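Side-chain contacts in pyoverdine synthetase F (Pseudomonas aeruginosa PAO1, PDB 6CUL), which carries the name of a pyoverdine synthetase and folds as a single-chain alpha/beta protein built round a mixed, mainly parallel seven-stranded sheet: residues A[32-35]-A[41-44]; A[10-15]-A[85-90]; A[37-42]-A[259-264]; A[16-21]-A[250-255]; A[90-93]-A[98-101]. All coordinates share one frame; numbering follows the deposited sequence.

From the N terminus, segment 10-15 enters helix 12-17 and pairs with 85-90 (interaction 2); 16-21, at the end of that helix, waits for 250-255 (interaction 4). Interaction 1 closes a short loop at the start of helix 36-46 and is nested inside the loops of both interactions 2 and 4. The same helix supplies interaction 3, which shares Val-41 and Glu-42 with interaction 1 and meets helix 248-271. Interactions 2, 3 and 4 cross one another along the chain. Interaction 5 continues from interaction 2 at Ala-90 and closes a small loop before strand 103-105, nested inside interactions 3 and 4.

Interaction 1: residues A[32-35]-A[41-44]; sequences YMKS and VEAL
Lys-34 and Glu-42 meet at the ends of their side chains: NZ of Lys-34 lies 2.7 Å from OE2 of Glu-42, a hydrogen bond within a salt bridge. The two side chains come from opposite directions. The ammonium reaches the syn lone pair of OE2, on the side of the other carboxylate oxygen, yet OE1 stays at 3.4 Å from NZ of Lys-34. The grip is therefore uneven, tight at one oxygen and slack at the other. Behind the ammonium, CE of Lys-34 follows at 3.4 Å from OE2 of Glu-42. A bend at chi3 (-84°) turns the end of the lysine toward the helix, whereas the glutamate is extended beyond CG.

The pair ties the loop before helix 36-46 to a residue further along that helix. Strand 29-32 of a two-stranded antiparallel sheet runs through an inverse gamma turn centred on Met-33 to Ser-35, the N-cap residue, whose OG accepts from N of Glu-38. Both charged residues are partly exposed and the contact lies at the surface, so water probably competes for the carboxylate and ammonium. The packed side belongs to their neighbours: Met-33, a selenomethionine, is buried against Arg-252, Trp-253 and Phe-256 of helix 248-271, Val-41 lies on Leu-92 and Leu-99, and Ala-43 touches His-265.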
# COMPACT_ATOMS: atom_id res chain seq x y z
N TYR A 32 -12.15 -3.58 -12.90
CA TYR A 32 -12.36 -3.49 -11.47
C TYR A 32 -11.04 -3.21 -10.76
O TYR A 32 -10.14 -3.95 -10.87
CB TYR A 32 -12.99 -4.78 -10.97
CG TYR A 32 -13.10 -4.89 -9.50
CD1 TYR A 32 -14.13 -4.29 -8.80
CD2 TYR A 32 -12.18 -5.57 -8.81
CE1 TYR A 32 -14.21 -4.39 -7.47
CE2 TYR A 32 -12.26 -5.68 -7.49
CZ TYR A 32 -13.28 -5.10 -6.82
OH TYR A 32 -13.23 -5.26 -5.50
N MSE A 33 -10.96 -2.13 -10.02
CA MSE A 33 -9.73 -1.74 -9.34
C MSE A 33 -9.61 -2.50 -8.07
O MSE A 33 -10.05 -2.04 -7.05
CB MSE A 33 -9.70 -0.26 -9.03
CG MSE A 33 -8.42 0.33 -8.50
SE MSE A 33 -6.84 0.06 -9.55
CE MSE A 33 -6.90 1.61 -10.63
N LYS A 34 -9.07 -3.69 -8.16
CA LYS A 34 -8.94 -4.57 -7.04
C LYS A 34 -7.89 -4.04 -6.13
O LYS A 34 -6.95 -3.50 -6.58
CB LYS A 34 -8.54 -5.94 -7.55
CG LYS A 34 -8.53 -7.06 -6.55
CD LYS A 34 -7.81 -8.24 -7.11
CE LYS A 34 -8.67 -9.13 -7.97
NZ LYS A 34 -8.06 -10.36 -8.49
N SER A 35 -8.10 -4.18 -4.84
CA SER A 35 -7.14 -3.78 -3.89
C SER A 35 -6.01 -4.74 -3.71
O SER A 35 -6.04 -5.83 -4.14
CB SER A 35 -7.78 -3.54 -2.57
OG SER A 35 -8.11 -4.68 -1.93
N VAL A 41 -5.72 -11.74 -0.30
CA VAL A 41 -6.74 -12.66 0.17
C VAL A 41 -6.94 -13.78 -0.85
O VAL A 41 -6.92 -14.88 -0.49
CB VAL A 41 -8.03 -11.93 0.52
CG1 VAL A 41 -9.17 -12.88 0.69
CG2 VAL A 41 -7.83 -11.11 1.76
N GLU A 42 -7.06 -13.46 -2.11
CA GLU A 42 -7.13 -14.46 -3.12
C GLU A 42 -5.88 -15.36 -3.17
O GLU A 42 -6.01 -16.50 -3.40
CB GLU A 42 -7.32 -13.81 -4.44
CG GLU A 42 -8.60 -13.05 -4.52
CD GLU A 42 -8.74 -12.23 -5.75
OE1 GLU A 42 -9.83 -11.84 -6.00
OE2 GLU A 42 -7.78 -12.03 -6.42
N ALA A 43 -4.71 -14.78 -2.98
CA ALA A 43 -3.50 -15.51 -2.93
C ALA A 43 -3.46 -16.45 -1.78
O ALA A 43 -3.16 -17.58 -1.96
CB ALA A 43 -2.33 -14.58 -2.84
N LEU A 44 -3.78 -16.00 -0.59
CA LEU A 44 -3.84 -16.87 0.53
C LEU A 44 -4.91 -17.94 0.32
O LEU A 44 -4.75 -19.00 0.80
CB LEU A 44 -4.05 -16.13 1.84
CG LEU A 44 -3.04 -15.16 2.38
CD1 LEU A 44 -3.47 -14.50 3.64
CD2 LEU A 44 -1.61 -15.64 2.49

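Interaction 2: residues A[10-15]-A[85-90]; sequences WSLRNA and QWFYPA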
# COMPACT_ATOMS: atom_id res chain seq x y z
N TRP A 10 -2.85 -0.45 6.14
CA TRP A 10 -3.08 0.50 5.12
C TRP A 10 -3.98 1.70 5.55
O TRP A 10 -4.88 1.57 6.31
CB TRP A 10 -3.64 -0.20 3.93
CG TRP A 10 -4.97 -0.72 4.13
CD1 TRP A 10 -5.59 -0.94 5.28
CD2 TRP A 10 -5.86 -1.13 3.11
NE1 TRP A 10 -6.80 -1.44 5.07
CE2 TRP A 10 -6.99 -1.58 3.74
CE3 TRP A 10 -5.78 -1.22 1.73
CZ2 TRP A 10 -8.02 -2.04 3.06
CZ3 TRP A 10 -6.80 -1.68 1.08
CH2 TRP A 10 -7.90 -2.09 1.72
N SER A 11 -3.74 2.85 5.02
CA SER A 11 -4.54 3.95 5.33
C SER A 11 -5.73 3.84 4.43
O SER A 11 -5.55 4.00 3.29
CB SER A 11 -3.82 5.23 4.95
OG SER A 11 -2.79 5.56 5.79
N LEU A 12 -6.94 3.70 4.94
CA LEU A 12 -8.10 3.60 4.11
C LEU A 12 -8.26 4.77 3.13
O LEU A 12 -8.70 4.57 2.06
CB LEU A 12 -9.34 3.55 4.96
CG LEU A 12 -9.59 2.32 5.79
CD1 LEU A 12 -10.85 2.42 6.56
CD2 LEU A 12 -9.61 1.06 4.98
N ARG A 13 -7.87 5.95 3.51
CA ARG A 13 -7.96 7.10 2.67
C ARG A 13 -7.15 6.94 1.39
O ARG A 13 -7.54 7.44 0.41
CB ARG A 13 -7.61 8.35 3.45
CG ARG A 13 -6.29 8.42 4.18
CD ARG A 13 -6.34 9.39 5.33
NE ARG A 13 -5.13 9.53 6.06
CZ ARG A 13 -4.62 8.63 6.84
NH1 ARG A 13 -5.20 7.51 7.04
NH2 ARG A 13 -3.52 8.87 7.42
N ASN A 14 -6.00 6.29 1.47
CA ASN A 14 -5.18 5.99 0.35
C ASN A 14 -5.84 4.99 -0.60
O ASN A 14 -5.66 5.07 -1.73
CB ASN A 14 -3.85 5.51 0.82
CG ASN A 14 -2.91 5.28 -0.31
OD1 ASN A 14 -2.56 4.20 -0.57
ND2 ASN A 14 -2.57 6.29 -1.01
N ALA A 15 -6.53 4.02 -0.09
CA ALA A 15 -7.27 3.12 -0.90
C ALA A 15 -8.42 3.77 -1.64
O ALA A 15 -8.77 3.33 -2.65
CB ALA A 15 -7.72 1.95 -0.10
N GLN A 85 -20.80 1.29 -1.53
CA GLN A 85 -19.42 1.04 -1.93
C GLN A 85 -18.55 0.60 -0.78
O GLN A 85 -18.74 1.04 0.29
CB GLN A 85 -18.87 2.30 -2.63
CG GLN A 85 -17.43 2.34 -3.10
CD GLN A 85 -17.16 1.66 -4.43
OE1 GLN A 85 -17.31 2.23 -5.47
NE2 GLN A 85 -16.70 0.46 -4.37
N TRP A 86 -17.62 -0.32 -1.01
CA TRP A 86 -16.66 -0.76 -0.02
C TRP A 86 -15.35 -1.07 -0.72
O TRP A 86 -15.35 -1.31 -1.86
CB TRP A 86 -17.19 -1.94 0.80
CG TRP A 86 -16.45 -2.26 2.06
CD1 TRP A 86 -15.97 -3.42 2.38
CD2 TRP A 86 -16.06 -1.37 3.11
NE1 TRP A 86 -15.33 -3.38 3.55
CE2 TRP A 86 -15.36 -2.11 4.03
CE3 TRP A 86 -16.26 -0.03 3.37
CZ2 TRP A 86 -14.88 -1.59 5.18
CZ3 TRP A 86 -15.77 0.48 4.50
CH2 TRP A 86 -15.10 -0.29 5.39
N PHE A 87 -14.27 -1.11 0.02
CA PHE A 87 -12.92 -1.37 -0.51
C PHE A 87 -12.63 -2.73 -1.22
O PHE A 87 -11.65 -2.87 -1.85
CB PHE A 87 -11.89 -1.15 0.58
CG PHE A 87 -11.92 0.19 1.15
CD1 PHE A 87 -12.81 0.51 2.11
CD2 PHE A 87 -11.09 1.13 0.72
CE1 PHE A 87 -12.87 1.76 2.63
CE2 PHE A 87 -11.13 2.37 1.23
CZ PHE A 87 -12.04 2.69 2.18
N TYR A 88 -13.48 -3.65 -0.95
CA TYR A 88 -13.54 -4.99 -1.40
C TYR A 88 -14.99 -5.44 -1.14
O TYR A 88 -15.73 -4.77 -0.49
CB TYR A 88 -12.50 -5.88 -0.69
CG TYR A 88 -12.53 -5.82 0.80
CD1 TYR A 88 -13.55 -6.34 1.50
CD2 TYR A 88 -11.55 -5.22 1.49
CE1 TYR A 88 -13.59 -6.27 2.84
CE2 TYR A 88 -11.58 -5.14 2.83
CZ TYR A 88 -12.61 -5.67 3.49
OH TYR A 88 -12.67 -5.62 4.84
N PRO A 89 -15.40 -6.58 -1.66
CA PRO A 89 -16.77 -6.87 -1.31
C PRO A 89 -16.90 -7.11 0.17
O PRO A 89 -16.28 -7.99 0.62
CB PRO A 89 -17.03 -8.14 -2.04
CG PRO A 89 -16.13 -8.12 -3.16
CD PRO A 89 -14.91 -7.44 -2.72
N ALA A 90 -17.86 -6.49 0.81
CA ALA A 90 -18.08 -6.60 2.25
C ALA A 90 -18.22 -8.03 2.72
O ALA A 90 -17.94 -8.31 3.86
CB ALA A 90 -19.28 -5.82 2.64
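Phe-87 pushes its ring against Leu-12 and Ala-15 of helix 12-17, and Trp-10 comes up beside its base. With CG set beside the backbone N and anti to the carbonyl carbon (chi1 -58°), the phenyl ring reaches toward the helix. Leu-12 has the same kind of first torsion (chi1 -69°), and it carries CD2 over the ring face, 4.1 Å from the Phe-87 centroid and close to the ring normal, in a CH-pi contact. The two side chains cross at about a right angle. CB of Leu-12 is 4.0 Å from CZ of Phe-87, and the backbone O of Leu-12 is 3.4 Å from CE2 of Phe-87. Ala-15, one turn further on, adds its methyl obliquely, CB lying 3.6 Å from CD2 of Phe-87.

In the alpha/beta fold this is where strand 6-9 of the central sheet gives way to helix 12-17, whose N-cap residue is Ser-11; the OG of Ser-11 bonds to Asp-61 and Leu-149 and does not cap the helix. Segment 85-90, part of the long loop before strand 103-105, lies across that junction. The six-membered ring of Trp-10 stands 6.0 Å from the Phe-87 ring, centroid to centroid, with the planes at 57°, an oblique pair; CH2 of Trp-10 meets CB of Phe-87 at 4.3 Å. Further aromatic groups close round the phenyl: CZ3 of Trp-86 comes to its edge in the ring plane, and Tyr-76 stacks on it.

Interaction 3: residues A[37-42]-A[259-264]; sequences LESLVE and SLFPAL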
# COMPACT_ATOMS: atom_id res chain seq x y z
N LEU A 37 -5.03 -5.85 -0.82
CA LEU A 37 -5.50 -6.82 0.11
C LEU A 37 -6.38 -7.87 -0.55
O LEU A 37 -6.27 -8.99 -0.26
CB LEU A 37 -6.22 -6.14 1.25
CG LEU A 37 -6.65 -6.98 2.44
CD1 LEU A 37 -5.45 -7.46 3.17
CD2 LEU A 37 -7.59 -6.28 3.39
N GLU A 38 -7.23 -7.48 -1.45
CA GLU A 38 -8.06 -8.45 -2.14
C GLU A 38 -7.21 -9.43 -2.93
O GLU A 38 -7.52 -10.56 -2.95
CB GLU A 38 -9.10 -7.82 -3.03
CG GLU A 38 -10.12 -8.81 -3.47
CD GLU A 38 -11.33 -8.20 -4.05
OE1 GLU A 38 -11.31 -7.04 -4.31
OE2 GLU A 38 -12.31 -8.86 -4.25
N SER A 39 -6.17 -8.95 -3.56
CA SER A 39 -5.33 -9.82 -4.24
C SER A 39 -4.64 -10.80 -3.29
O SER A 39 -4.52 -11.89 -3.65
CB SER A 39 -4.33 -9.10 -5.12
OG SER A 39 -4.04 -9.91 -6.17
N LEU A 40 -4.17 -10.34 -2.15
CA LEU A 40 -3.55 -11.14 -1.11
C LEU A 40 -4.50 -12.14 -0.49
O LEU A 40 -4.12 -13.18 -0.19
CB LEU A 40 -2.91 -10.26 -0.07
CG LEU A 40 -2.03 -10.81 0.98
CD1 LEU A 40 -0.88 -11.49 0.34
CD2 LEU A 40 -1.52 -9.72 1.87
N VAL A 41 -5.72 -11.74 -0.30
CA VAL A 41 -6.74 -12.66 0.17
C VAL A 41 -6.94 -13.78 -0.85
O VAL A 41 -6.92 -14.88 -0.49
CB VAL A 41 -8.03 -11.93 0.52
CG1 VAL A 41 -9.17 -12.88 0.69
CG2 VAL A 41 -7.83 -11.11 1.76
N GLU A 42 -7.06 -13.46 -2.11
CA GLU A 42 -7.13 -14.46 -3.12
C GLU A 42 -5.88 -15.36 -3.17
O GLU A 42 -6.01 -16.50 -3.40
CB GLU A 42 -7.32 -13.81 -4.44
CG GLU A 42 -8.60 -13.05 -4.52
CD GLU A 42 -8.74 -12.23 -5.75
OE1 GLU A 42 -9.83 -11.84 -6.00
OE2 GLU A 42 -7.78 -12.03 -6.42
N SER A 259 2.78 -6.06 -12.25
CA SER A 259 3.87 -6.22 -11.38
C SER A 259 3.68 -6.25 -9.89
O SER A 259 4.45 -6.79 -9.26
CB SER A 259 4.85 -5.12 -11.74
OG SER A 259 6.07 -5.37 -11.20
N LEU A 260 2.71 -5.53 -9.36
CA LEU A 260 2.48 -5.44 -7.93
C LEU A 260 1.91 -6.61 -7.18
O LEU A 260 2.39 -6.94 -6.16
CB LEU A 260 1.69 -4.17 -7.61
CG LEU A 260 1.68 -3.75 -6.15
CD1 LEU A 260 1.92 -2.26 -6.01
CD2 LEU A 260 0.44 -4.18 -5.41
N PHE A 261 0.89 -7.21 -7.69
CA PHE A 261 0.38 -8.33 -7.03
C PHE A 261 1.46 -9.44 -7.05
O PHE A 261 1.71 -10.05 -6.07
CB PHE A 261 -1.01 -8.72 -7.56
CG PHE A 261 -2.04 -7.66 -7.37
CD1 PHE A 261 -1.90 -6.72 -6.40
CD2 PHE A 261 -3.12 -7.59 -8.16
CE1 PHE A 261 -2.81 -5.77 -6.22
CE2 PHE A 261 -4.03 -6.61 -8.00
CZ PHE A 261 -3.89 -5.71 -7.01
N PRO A 262 2.13 -9.62 -8.18
CA PRO A 262 3.18 -10.63 -8.23
C PRO A 262 4.34 -10.37 -7.30
O PRO A 262 4.77 -11.27 -6.65
CB PRO A 262 3.62 -10.61 -9.68
CG PRO A 262 2.51 -9.99 -10.40
CD PRO A 262 1.89 -9.02 -9.49
N ALA A 263 4.80 -9.16 -7.22
CA ALA A 263 5.87 -8.92 -6.35
C ALA A 263 5.50 -9.19 -4.91
O ALA A 263 6.26 -9.74 -4.22
CB ALA A 263 6.42 -7.52 -6.52
N LEU A 264 4.34 -8.78 -4.47
CA LEU A 264 4.00 -9.03 -3.14
C LEU A 264 3.90 -10.52 -2.85
O LEU A 264 4.34 -10.92 -1.86
CB LEU A 264 2.73 -8.30 -2.76
CG LEU A 264 1.96 -8.74 -1.54
CD1 LEU A 264 2.65 -8.43 -0.26
CD2 LEU A 264 0.57 -8.21 -1.65
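Ser-39 and Phe-261 mark the nearest approach of the two helical backbones, their CA atoms 6.5 Å apart. Segment 37-42 is regular helix, with N of Val-41 bonded to O of Leu-37. Segment 259-264 is helical but kinked at Pro-262, whose ring nitrogen has no hydrogen to give to the preceding turn; beyond it the bonding resumes with N of Ala-263 on O of Ser-259.

A small side chain facing a flat one is consistent with this close approach. Ser-39 sits over the middle of the Phe-261 ring: its CB is 3.5 Å from the ring centroid and 9° off the normal, a CH-pi contact, and its OG lies over the same face at 3.2 Å from CG of Phe-261. CG of Phe-261 is beside the backbone N and anti to the carbonyl carbon (chi1 -62°), while chi2 of -24° swings the ring plane far from its usual perpendicular setting and presents the face to the serine.

Helix 248-271 lies on the central sheet of this alpha/beta protein: Ser-259 and Ala-263 rest on Val-237 of strand 233-241, and Leu-260 and Ala-263 on Ile-169 of strand 166-170, whereas Phe-261 turns to helix 36-46. One turn beyond Phe-261, Leu-264 and Leu-40 cross at about a right angle and touch by single methyls, CD1 of Leu-40 being 4.1 Å from CD2 of Leu-264. Val-36 of helix 36-46 packs on Leu-260, Phe-261 and Leu-264.

Interaction 4: residues A[16-21]-A[250-255]; sequences AADKAG and ELRWNN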
# COMPACT_ATOMS: atom_id res chain seq x y z
N ALA A 16 -9.08 4.74 -1.06
CA ALA A 16 -10.14 5.47 -1.74
C ALA A 16 -9.62 6.27 -2.91
O ALA A 16 -10.23 6.27 -3.92
CB ALA A 16 -10.89 6.35 -0.81
N ALA A 17 -8.49 6.94 -2.73
CA ALA A 17 -7.87 7.74 -3.77
C ALA A 17 -7.54 6.90 -4.97
O ALA A 17 -7.90 7.21 -6.04
CB ALA A 17 -6.66 8.40 -3.23
N ASP A 18 -6.95 5.77 -4.74
CA ASP A 18 -6.68 4.86 -5.78
C ASP A 18 -7.88 4.12 -6.39
O ASP A 18 -7.65 3.34 -7.22
CB ASP A 18 -5.71 3.86 -5.28
CG ASP A 18 -4.34 4.31 -5.42
OD1 ASP A 18 -4.12 5.50 -5.44
OD2 ASP A 18 -3.45 3.52 -5.49
N LYS A 19 -9.05 4.43 -5.91
CA LYS A 19 -10.23 3.83 -6.33
C LYS A 19 -10.34 2.40 -5.97
O LYS A 19 -11.11 1.77 -6.58
CB LYS A 19 -10.34 3.95 -7.85
CG LYS A 19 -11.15 5.08 -8.38
CD LYS A 19 -10.65 6.37 -7.85
CE LYS A 19 -11.44 7.58 -8.24
NZ LYS A 19 -11.62 7.90 -9.63
N ALA A 20 -9.69 1.95 -4.93
CA ALA A 20 -9.72 0.57 -4.55
C ALA A 20 -11.19 0.07 -4.37
O ALA A 20 -12.04 0.79 -3.96
CB ALA A 20 -8.89 0.38 -3.30
N GLY A 21 -11.48 -1.13 -4.83
CA GLY A 21 -12.82 -1.70 -4.83
C GLY A 21 -13.88 -1.16 -5.83
O GLY A 21 -14.97 -1.62 -5.82
N GLU A 250 -5.23 3.67 -15.89
CA GLU A 250 -4.68 2.54 -16.60
C GLU A 250 -3.31 2.09 -16.08
O GLU A 250 -3.05 0.97 -15.98
CB GLU A 250 -4.59 2.80 -18.07
CG GLU A 250 -5.90 2.81 -18.80
CD GLU A 250 -6.00 3.90 -19.81
OE1 GLU A 250 -5.10 4.67 -19.89
OE2 GLU A 250 -6.97 3.99 -20.49
N LEU A 251 -2.42 3.01 -15.81
CA LEU A 251 -1.13 2.66 -15.27
C LEU A 251 -1.18 2.00 -13.89
O LEU A 251 -0.55 1.03 -13.69
CB LEU A 251 -0.19 3.85 -15.26
CG LEU A 251 1.25 3.60 -14.88
CD1 LEU A 251 1.76 2.31 -15.44
CD2 LEU A 251 2.11 4.71 -15.37
N ARG A 252 -2.00 2.51 -13.00
CA ARG A 252 -2.15 1.94 -11.69
C ARG A 252 -2.65 0.54 -11.75
O ARG A 252 -2.11 -0.27 -11.13
CB ARG A 252 -3.15 2.73 -10.84
CG ARG A 252 -2.67 4.05 -10.30
CD ARG A 252 -3.47 4.63 -9.12
NE ARG A 252 -4.85 4.38 -9.08
CZ ARG A 252 -5.76 5.31 -9.07
NH1 ARG A 252 -5.46 6.55 -9.07
NH2 ARG A 252 -7.00 4.95 -9.02
N TRP A 253 -3.69 0.31 -12.51
CA TRP A 253 -4.23 -1.00 -12.67
C TRP A 253 -3.17 -1.91 -13.30
O TRP A 253 -2.85 -2.84 -12.74
CB TRP A 253 -5.50 -0.91 -13.55
CG TRP A 253 -6.40 -2.10 -13.54
CD1 TRP A 253 -7.47 -2.29 -12.78
CD2 TRP A 253 -6.28 -3.24 -14.35
NE1 TRP A 253 -8.02 -3.47 -13.04
CE2 TRP A 253 -7.30 -4.08 -14.01
CE3 TRP A 253 -5.38 -3.65 -15.33
CZ2 TRP A 253 -7.45 -5.31 -14.61
CZ3 TRP A 253 -5.53 -4.83 -15.89
CH2 TRP A 253 -6.55 -5.66 -15.54
N ASN A 254 -2.56 -1.55 -14.37
CA ASN A 254 -1.59 -2.43 -14.91
C ASN A 254 -0.40 -2.76 -14.00
O ASN A 254 0.03 -3.86 -13.96
CB ASN A 254 -1.11 -1.86 -16.18
CG ASN A 254 -2.12 -1.96 -17.26
OD1 ASN A 254 -3.10 -2.58 -17.13
ND2 ASN A 254 -1.86 -1.33 -18.33
N ASN A 255 0.17 -1.80 -13.33
CA ASN A 255 1.22 -2.08 -12.40
C ASN A 255 0.69 -2.94 -11.24
O ASN A 255 1.36 -3.78 -10.79
CB ASN A 255 1.93 -0.85 -11.94
CG ASN A 255 3.32 -1.14 -11.49
OD1 ASN A 255 4.04 -1.85 -12.14
ND2 ASN A 255 3.68 -0.62 -10.38
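Asp-18 and Arg-252 are joined by a long salt bridge, OD1 of Asp-18 lying 3.9 Å from NE of Arg-252. It works through charge alone, for the oxygen stands well out of the guanidinium plane and no N-H points at it. Asp-18 belongs to a Schellman motif that ends helix 12-17: Lys-19 takes a positive phi (67°), and two backbone bonds return into the last turn, one of them from N of Lys-19 to O of Ala-16 at 3.0 Å. Arg-252 reaches this helix end from helix 248-271.

The carboxylate and guanidinium planes are only 4° apart, so the two groups are stacked, and CG of Asp-18 is 3.7 Å from NE of Arg-252. CA of Asp-18 covers the same flat group from 3.3 Å above its plane, offset toward the rim. A bend at chi3 (-33°) turns the guanidinium of Arg-252 into this position, where Met-33 and Thr-188 of helix 187-195 also touch the arginine.

Lys-19 has its side chain about 5 Å from bound N-(4-{[(2-amino-4-oxo-1,4-dihydroquinazolin-6-yl)methyl]amino}benzene-1-carbonyl)-D-glutamic acid. Its NZ is 5.5 Å from NH2 of Arg-252, a pair of like charges not in contact. At the guanidinium edge, near its plane, CB of Lys-19 approaches NH2 of Arg-252 to 3.7 Å.

Interaction 5: residues A[90-93]-A[98-101]; sequences ADLQ and TLND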
# COMPACT_ATOMS: atom_id res chain seq x y z
N ALA A 90 -17.86 -6.49 0.81
CA ALA A 90 -18.08 -6.60 2.25
C ALA A 90 -18.22 -8.03 2.72
O ALA A 90 -17.94 -8.31 3.86
CB ALA A 90 -19.28 -5.82 2.64
N ASP A 91 -18.59 -8.90 1.82
CA ASP A 91 -18.68 -10.28 2.15
C ASP A 91 -17.35 -11.09 1.97
O ASP A 91 -17.38 -12.25 2.19
CB ASP A 91 -19.84 -10.87 1.39
CG ASP A 91 -19.67 -10.76 -0.06
OD1 ASP A 91 -18.53 -10.81 -0.44
OD2 ASP A 91 -20.64 -10.66 -0.82
N LEU A 92 -16.21 -10.48 1.70
CA LEU A 92 -15.05 -11.26 1.41
C LEU A 92 -14.61 -12.17 2.53
O LEU A 92 -14.66 -11.78 3.66
CB LEU A 92 -13.90 -10.35 0.97
CG LEU A 92 -12.67 -10.94 0.31
CD1 LEU A 92 -13.08 -11.95 -0.73
CD2 LEU A 92 -11.80 -9.88 -0.30
N GLN A 93 -14.09 -13.34 2.19
CA GLN A 93 -13.60 -14.30 3.17
C GLN A 93 -12.10 -14.56 3.02
O GLN A 93 -11.66 -14.78 1.95
CB GLN A 93 -14.28 -15.64 3.01
CG GLN A 93 -15.68 -15.60 2.44
CD GLN A 93 -15.72 -15.27 0.96
OE1 GLN A 93 -14.81 -14.63 0.43
NE2 GLN A 93 -16.78 -15.67 0.31
N THR A 98 -14.13 -14.04 8.03
CA THR A 98 -14.78 -12.93 7.38
C THR A 98 -13.71 -11.87 7.31
O THR A 98 -13.15 -11.58 8.29
CB THR A 98 -15.94 -12.45 8.24
OG1 THR A 98 -16.87 -13.49 8.43
CG2 THR A 98 -16.61 -11.37 7.63
N LEU A 99 -13.42 -11.30 6.15
CA LEU A 99 -12.35 -10.33 6.07
C LEU A 99 -12.57 -9.08 6.88
O LEU A 99 -11.64 -8.60 7.48
CB LEU A 99 -11.99 -9.98 4.65
CG LEU A 99 -11.02 -8.87 4.47
CD1 LEU A 99 -9.58 -9.29 4.53
CD2 LEU A 99 -11.23 -8.31 3.13
N ASN A 100 -13.81 -8.62 6.87
CA ASN A 100 -14.22 -7.43 7.64
C ASN A 100 -14.03 -7.55 9.14
O ASN A 100 -13.71 -6.61 9.79
CB ASN A 100 -15.62 -7.03 7.30
CG ASN A 100 -15.69 -6.40 5.97
OD1 ASN A 100 -15.19 -5.34 5.81
ND2 ASN A 100 -16.25 -7.08 5.00
N ASP A 101 -14.13 -8.75 9.65
CA ASP A 101 -13.86 -9.01 10.99
C ASP A 101 -12.41 -8.74 11.33
O ASP A 101 -12.14 -8.67 12.43
CB ASP A 101 -14.26 -10.42 11.35
CG ASP A 101 -15.72 -10.73 11.07
OD1 ASP A 101 -16.53 -9.90 10.77
OD2 ASP A 101 -16.03 -11.86 11.12
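Leu-92 and Leu-99 meet in a contact of one backbone hydrogen bond and paired leucine side chains, which closes a surface loop between helix 67-72 and strand 103-105. The backbones are held by a single beta bridge, Gln-93 with Thr-98, whose CA atoms are 4.6 Å apart. One clear hydrogen bond spans the gap: N of Leu-99 gives to O of Leu-92 at 2.8 Å, nearly straight at 169°, although the donor is tilted out of the carbonyl plane. The same oxygen is brushed by CB of Leu-99 at 3.4 Å.

The two leucines run side by side and point the same way. Each has CG anti to its backbone N (chi1 -166° in Leu-92, 173° in Leu-99), and this setting brings the CD2 methyls together; CD2 of Leu-92 meets CD2 of Leu-99 at 3.8 Å, and CB of Leu-92 lies 4.0 Å from that methyl of Leu-99. Gln-93 and Thr-98 turn their side chains away from the opposing segment and are exposed.

Further along, the amide of Asn-100 lies near Ala-90, its exact placement there being doubtful. The polar hold on this amide comes from elsewhere: OD1 of Asn-100 accepts from NE1 of Trp-86 and is hydrogen-bonded to OH of Tyr-88, two bonds that fix the amide next to the aromatic part of the loop. Helix 36-46 lies against the leucines, Leu-92 on Glu-38 and Val-41, Leu-99 on Leu-37 and Val-41, and Asn-45 near the end of that helix bonds to O of Gln-93.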